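Local atomic coordinates of uncharacterized protein (Staphylococcus aureus subsp. aureus Mu50, PDB entry 4QPV), a protein that is of unknown function but belongs to the DUF1672 family and has a unique fold built on a kinked-helix-beta-beta-beta repeat. Residues A[50-62]-A[96-110]. Residues are numbered along the deposited sequence; the frame is centred on the assembly and turned at random.
Sequences KIAKRGEQFFMDN and IPFDKSIIESDSSLR
In this DUF1672 protein, whose fold is built on a kinked-helix-beta-beta-beta repeat, helix 48-63 packs on the three-stranded antiparallel sheet 67-98, and the loop leaving edge strand 90-98 runs back along the helix, pinned chiefly by Arg54. The Arg54 chain folds at chi2 (-74°) and again at chi3, which turns NE to the loop: NE donates to Ile102 O at 2.9 Å and NH1 to Ser107 O at 2.8 Å, both acceptors close to the guanidinium plane. Backbone of Ser105 and Asp106 lies over one face, Leu109 over the other, and NH1 also reaches Gln57 OE1 along the edge, so its orientation is fixed. Gln57 sends NE2 to Asp106 O (2.9 Å), approaching from above the carbonyl plane. Asp106 turns OD1 back to Lys50 NZ, a 2.7 Å salt bridge, with Lys53 a long second partner. Beneath this polar layer, Phe98 sets its ring edge against Gly55, while Ile96 CD1 makes a CH-pi contact over the Phe58 ring, 3.9 Å from the centroid. Helix 116-133 also packs against Phe58. At the far end Asn62 ND2 donates to Leu109 O (3.1 Å) while its OD1 accepts from Ser111 N, and Asp61 OD2 accepts the Leu109 N-H at 2.7 Å on its anti side.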
loop_
_atom_site.group_PDB
_atom_site.type_symbol
_atom_site.label_atom_id
_atom_site.label_comp_id
_atom_site.label_asym_id
_atom_site.label_seq_id
_atom_site.Cartn_x
_atom_site.Cartn_y
_atom_site.Cartn_z
ATOM N N LYS A 50 -4.034 -19.907 -12.627
ATOM C CA LYS A 50 -5.409 -20.063 -12.147
ATOM C C LYS A 50 -5.626 -19.205 -10.909
ATOM O O LYS A 50 -6.643 -18.529 -10.807
ATOM C CB LYS A 50 -5.698 -21.547 -11.815
ATOM C CG LYS A 50 -7.096 -21.827 -11.222
ATOM C CD LYS A 50 -8.208 -21.552 -12.244
ATOM C CE LYS A 50 -9.492 -22.236 -11.850
ATOM N NZ LYS A 50 -10.440 -22.304 -12.993
ATOM N N ILE A 51 -4.656 -19.217 -9.982
ATOM C CA ILE A 51 -4.800 -18.466 -8.725
ATOM C C ILE A 51 -4.832 -16.962 -9.041
ATOM O O ILE A 51 -5.674 -16.237 -8.489
ATOM C CB ILE A 51 -3.712 -18.856 -7.681
ATOM C CG1 ILE A 51 -3.865 -20.327 -7.217
ATOM C CG2 ILE A 51 -3.740 -17.901 -6.477
ATOM C CD1 ILE A 51 -2.525 -20.941 -6.588
ATOM N N ALA A 52 -3.954 -16.511 -9.957
ATOM C CA ALA A 52 -3.912 -15.107 -10.399
ATOM C C ALA A 52 -5.265 -14.690 -10.992
ATOM O O ALA A 52 -5.805 -13.649 -10.618
ATOM C CB ALA A 52 -2.801 -14.910 -11.422
ATOM N N LYS A 53 -5.845 -15.551 -11.860
ATOM C CA LYS A 53 -7.142 -15.308 -12.497
ATOM C C LYS A 53 -8.251 -15.197 -11.439
ATOM O O LYS A 53 -9.082 -14.283 -11.525
ATOM C CB LYS A 53 -7.462 -16.449 -13.510
ATOM C CG LYS A 53 -8.829 -16.314 -14.178
ATOM C CD LYS A 53 -9.026 -17.261 -15.362
ATOM C CE LYS A 53 -9.263 -18.700 -14.979
ATOM N NZ LYS A 53 -9.690 -19.504 -16.156
ATOM N N ARG A 54 -8.264 -16.126 -10.453
ATOM C CA ARG A 54 -9.273 -16.112 -9.371
ATOM C C ARG A 54 -9.108 -14.867 -8.473
ATOM O O ARG A 54 -10.109 -14.279 -8.054
ATOM C CB ARG A 54 -9.238 -17.408 -8.536
ATOM C CG ARG A 54 -9.655 -18.668 -9.337
ATOM C CD ARG A 54 -11.158 -18.697 -9.587
ATOM N NE ARG A 54 -11.869 -19.427 -8.537
ATOM C CZ ARG A 54 -13.175 -19.332 -8.300
ATOM N NH1 ARG A 54 -13.922 -18.475 -8.985
ATOM N NH2 ARG A 54 -13.741 -20.087 -7.374
ATOM N N GLY A 55 -7.870 -14.471 -8.201
ATOM C CA GLY A 55 -7.593 -13.260 -7.419
ATOM C C GLY A 55 -8.116 -12.016 -8.111
ATOM O O GLY A 55 -8.816 -11.202 -7.503
ATOM N N GLU A 56 -7.873 -11.913 -9.423
ATOM C CA GLU A 56 -8.384 -10.792 -10.229
ATOM C C GLU A 56 -9.919 -10.809 -10.229
ATOM O O GLU A 56 -10.555 -9.767 -10.013
ATOM C CB GLU A 56 -7.807 -10.865 -11.654
ATOM C CG GLU A 56 -6.313 -10.526 -11.664
ATOM C CD GLU A 56 -5.525 -11.008 -12.871
ATOM O OE1 GLU A 56 -6.133 -11.572 -13.813
ATOM O OE2 GLU A 56 -4.285 -10.839 -12.863
ATOM N N GLN A 57 -10.515 -12.011 -10.387
ATOM C CA GLN A 57 -11.973 -12.159 -10.362
ATOM C C GLN A 57 -12.540 -11.657 -9.032
ATOM O O GLN A 57 -13.589 -11.013 -9.035
ATOM C CB GLN A 57 -12.380 -13.630 -10.583
ATOM C CG GLN A 57 -13.906 -13.863 -10.615
ATOM C CD GLN A 57 -14.254 -15.330 -10.646
ATOM O OE1 GLN A 57 -13.382 -16.201 -10.574
ATOM N NE2 GLN A 57 -15.537 -15.649 -10.807
ATOM N N PHE A 58 -11.883 -12.010 -7.898
ATOM C CA PHE A 58 -12.345 -11.592 -6.571
ATOM C C PHE A 58 -12.513 -10.057 -6.491
ATOM O O PHE A 58 -13.536 -9.571 -5.997
ATOM C CB PHE A 58 -11.376 -12.066 -5.474
ATOM C CG PHE A 58 -11.834 -11.730 -4.070
ATOM C CD1 PHE A 58 -11.517 -10.503 -3.490
ATOM C CD2 PHE A 58 -12.541 -12.658 -3.309
ATOM C CE1 PHE A 58 -11.951 -10.188 -2.192
ATOM C CE2 PHE A 58 -12.973 -12.347 -2.015
ATOM C CZ PHE A 58 -12.675 -11.114 -1.462
ATOM N N PHE A 59 -11.519 -9.314 -6.957
ATOM C CA PHE A 59 -11.540 -7.847 -6.894
ATOM C C PHE A 59 -12.581 -7.267 -7.831
ATOM O O PHE A 59 -13.174 -6.238 -7.494
ATOM C CB PHE A 59 -10.151 -7.263 -7.168
ATOM C CG PHE A 59 -9.281 -7.317 -5.938
ATOM C CD1 PHE A 59 -8.576 -8.474 -5.617
ATOM C CD2 PHE A 59 -9.227 -6.237 -5.054
ATOM C CE1 PHE A 59 -7.810 -8.544 -4.441
ATOM C CE2 PHE A 59 -8.491 -6.320 -3.869
ATOM C CZ PHE A 59 -7.789 -7.470 -3.570
HETATM N N MSE A 60 -12.854 -7.937 -8.977
HETATM C CA MSE A 60 -13.896 -7.460 -9.885
HETATM C C MSE A 60 -15.275 -7.715 -9.249
HETATM O O MSE A 60 -16.082 -6.796 -9.182
HETATM C CB MSE A 60 -13.787 -8.098 -11.288
HETATM C CG MSE A 60 -14.847 -7.570 -12.288
HETATM SE SE MSE A 60 -14.829 -5.610 -12.550
HETATM C CE MSE A 60 -13.252 -5.492 -13.668
ATOM N N ASP A 61 -15.530 -8.957 -8.764
ATOM C CA ASP A 61 -16.805 -9.328 -8.142
ATOM C C ASP A 61 -17.160 -8.459 -6.922
ATOM O O ASP A 61 -18.308 -8.026 -6.788
ATOM C CB ASP A 61 -16.777 -10.800 -7.703
ATOM C CG ASP A 61 -16.807 -11.808 -8.843
ATOM O OD1 ASP A 61 -17.157 -11.412 -9.985
ATOM O OD2 ASP A 61 -16.466 -12.977 -8.603
ATOM N N ASN A 62 -16.190 -8.206 -6.051
ATOM C CA ASN A 62 -16.452 -7.503 -4.797
ATOM C C ASN A 62 -16.262 -5.993 -4.835
ATOM O O ASN A 62 -16.995 -5.301 -4.133
ATOM C CB ASN A 62 -15.608 -8.106 -3.655
ATOM C CG ASN A 62 -16.066 -9.514 -3.339
ATOM O OD1 ASN A 62 -17.201 -9.732 -2.901
ATOM N ND2 ASN A 62 -15.276 -10.512 -3.721
ATOM N N ILE A 96 -5.115 -11.034 -1.163
ATOM C CA ILE A 96 -6.248 -11.830 -0.724
ATOM C C ILE A 96 -5.789 -13.270 -0.482
ATOM O O ILE A 96 -5.158 -13.838 -1.381
ATOM C CB ILE A 96 -7.441 -11.748 -1.736
ATOM C CG1 ILE A 96 -8.679 -12.536 -1.257
ATOM C CG2 ILE A 96 -7.053 -12.132 -3.175
ATOM C CD1 ILE A 96 -9.450 -11.912 -0.096
ATOM N N PRO A 97 -6.105 -13.890 0.678
ATOM C CA PRO A 97 -5.737 -15.306 0.842
ATOM C C PRO A 97 -6.811 -16.201 0.238
ATOM O O PRO A 97 -7.989 -15.816 0.178
ATOM C CB PRO A 97 -5.649 -15.457 2.360
ATOM C CG PRO A 97 -6.675 -14.495 2.887
ATOM C CD PRO A 97 -6.825 -13.386 1.877
ATOM N N PHE A 98 -6.427 -17.411 -0.183
ATOM C CA PHE A 98 -7.377 -18.408 -0.665
ATOM C C PHE A 98 -7.031 -19.780 -0.154
ATOM O O PHE A 98 -5.852 -20.067 0.045
ATOM C CB PHE A 98 -7.347 -18.488 -2.207
ATOM C CG PHE A 98 -7.891 -17.340 -3.008
ATOM C CD1 PHE A 98 -9.197 -16.893 -2.812
ATOM C CD2 PHE A 98 -7.168 -16.816 -4.073
ATOM C CE1 PHE A 98 -9.729 -15.873 -3.610
ATOM C CE2 PHE A 98 -7.727 -15.848 -4.908
ATOM C CZ PHE A 98 -9.010 -15.392 -4.677
ATOM N N ASP A 99 -8.027 -20.671 -0.060
ATOM C CA ASP A 99 -7.756 -22.087 0.210
ATOM C C ASP A 99 -7.308 -22.702 -1.117
ATOM O O ASP A 99 -7.580 -22.124 -2.169
ATOM C CB ASP A 99 -9.014 -22.810 0.743
ATOM C CG ASP A 99 -9.493 -22.326 2.096
ATOM O OD1 ASP A 99 -8.645 -21.881 2.908
ATOM O OD2 ASP A 99 -10.712 -22.393 2.347
ATOM N N LYS A 100 -6.648 -23.857 -1.086
ATOM C CA LYS A 100 -6.237 -24.564 -2.313
ATOM C C LYS A 100 -7.454 -24.869 -3.194
ATOM O O LYS A 100 -7.321 -24.927 -4.411
ATOM C CB LYS A 100 -5.505 -25.871 -1.950
ATOM C CG LYS A 100 -4.113 -25.670 -1.356
ATOM C CD LYS A 100 -3.673 -26.940 -0.639
ATOM C CE LYS A 100 -2.484 -27.582 -1.297
ATOM N NZ LYS A 100 -2.376 -29.032 -0.972
ATOM N N SER A 101 -8.657 -25.011 -2.581
ATOM C CA SER A 101 -9.914 -25.288 -3.298
ATOM C C SER A 101 -10.322 -24.155 -4.267
ATOM O O SER A 101 -11.253 -24.345 -5.048
ATOM C CB SER A 101 -11.048 -25.560 -2.316
ATOM O OG SER A 101 -11.339 -24.388 -1.575
ATOM N N ILE A 102 -9.616 -23.014 -4.258
ATOM C CA ILE A 102 -9.880 -21.913 -5.199
ATOM C C ILE A 102 -9.742 -22.356 -6.680
ATOM O O ILE A 102 -10.395 -21.772 -7.543
ATOM C CB ILE A 102 -9.001 -20.658 -4.909
ATOM C CG1 ILE A 102 -9.589 -19.390 -5.591
ATOM C CG2 ILE A 102 -7.513 -20.883 -5.276
ATOM C CD1 ILE A 102 -10.972 -18.921 -5.091
ATOM N N ILE A 103 -8.938 -23.399 -6.965
ATOM C CA ILE A 103 -8.744 -23.885 -8.348
ATOM C C ILE A 103 -9.947 -24.686 -8.869
ATOM O O ILE A 103 -9.984 -25.021 -10.054
ATOM C CB ILE A 103 -7.455 -24.767 -8.423
ATOM C CG1 ILE A 103 -7.598 -26.113 -7.641
ATOM C CG2 ILE A 103 -6.180 -23.974 -8.023
ATOM C CD1 ILE A 103 -6.527 -27.198 -8.038
ATOM N N GLU A 104 -10.898 -25.030 -7.989
ATOM C CA GLU A 104 -12.002 -25.933 -8.326
ATOM C C GLU A 104 -13.105 -25.348 -9.207
ATOM O O GLU A 104 -13.861 -26.120 -9.804
ATOM C CB GLU A 104 -12.637 -26.483 -7.048
ATOM C CG GLU A 104 -11.715 -27.425 -6.282
ATOM C CD GLU A 104 -12.306 -28.007 -5.016
ATOM O OE1 GLU A 104 -13.530 -27.853 -4.795
ATOM O OE2 GLU A 104 -11.539 -28.603 -4.229
ATOM N N SER A 105 -13.216 -24.022 -9.295
ATOM C CA SER A 105 -14.316 -23.410 -10.048
ATOM C C SER A 105 -13.953 -22.048 -10.636
ATOM O O SER A 105 -12.903 -21.503 -10.333
ATOM C CB SER A 105 -15.506 -23.234 -9.095
ATOM O OG SER A 105 -16.622 -22.618 -9.705
ATOM N N ASP A 106 -14.845 -21.502 -11.477
ATOM C CA ASP A 106 -14.734 -20.127 -11.972
ATOM C C ASP A 106 -15.991 -19.357 -11.556
ATOM O O ASP A 106 -16.192 -18.221 -11.987
ATOM C CB ASP A 106 -14.506 -20.063 -13.486
ATOM C CG ASP A 106 -13.186 -20.654 -13.904
ATOM O OD1 ASP A 106 -12.140 -20.189 -13.398
ATOM O OD2 ASP A 106 -13.199 -21.626 -14.686
ATOM N N SER A 107 -16.812 -19.960 -10.684
ATOM C CA SER A 107 -18.060 -19.352 -10.218
ATOM C C SER A 107 -17.793 -18.098 -9.370
ATOM O O SER A 107 -16.678 -17.869 -8.904
ATOM C CB SER A 107 -18.927 -20.355 -9.459
ATOM O OG SER A 107 -18.307 -20.761 -8.252
ATOM N N SER A 108 -18.809 -17.242 -9.265
ATOM C CA SER A 108 -18.722 -15.971 -8.556
ATOM C C SER A 108 -17.974 -16.061 -7.225
ATOM O O SER A 108 -18.164 -16.993 -6.440
ATOM C CB SER A 108 -20.118 -15.416 -8.306
ATOM O OG SER A 108 -20.010 -14.216 -7.558
ATOM N N LEU A 109 -17.138 -15.051 -6.976
ATOM C CA LEU A 109 -16.390 -14.934 -5.741
ATOM C C LEU A 109 -16.969 -13.819 -4.851
ATOM O O LEU A 109 -16.313 -13.422 -3.885
ATOM C CB LEU A 109 -14.899 -14.729 -6.030
ATOM C CG LEU A 109 -14.186 -16.001 -6.501
ATOM C CD1 LEU A 109 -12.774 -15.688 -6.964
ATOM C CD2 LEU A 109 -14.167 -17.065 -5.399
ATOM N N ARG A 110 -18.221 -13.351 -5.162
ATOM C CA ARG A 110 -18.937 -12.344 -4.368
ATOM C C ARG A 110 -18.961 -12.823 -2.909
ATOM O O ARG A 110 -19.457 -13.921 -2.637
ATOM C CB ARG A 110 -20.353 -12.144 -4.949
ATOM C CG ARG A 110 -21.349 -11.381 -4.081
ATOM C CD ARG A 110 -22.718 -11.290 -4.741
ATOM N NE ARG A 110 -23.438 -12.567 -4.720
ATOM C CZ ARG A 110 -23.569 -13.381 -5.767
ATOM N NH1 ARG A 110 -23.036 -13.058 -6.939
ATOM N NH2 ARG A 110 -24.236 -14.520 -5.648
HETATM O O HOH W 1 -11.811 -24.645 -12.201
HETATM O O HOH W 2 -13.263 -22.581 -5.948
HETATM O O HOH W 3 -16.451 -19.748 -6.522
HETATM O O HOH W 4 -11.968 -17.255 -12.696
#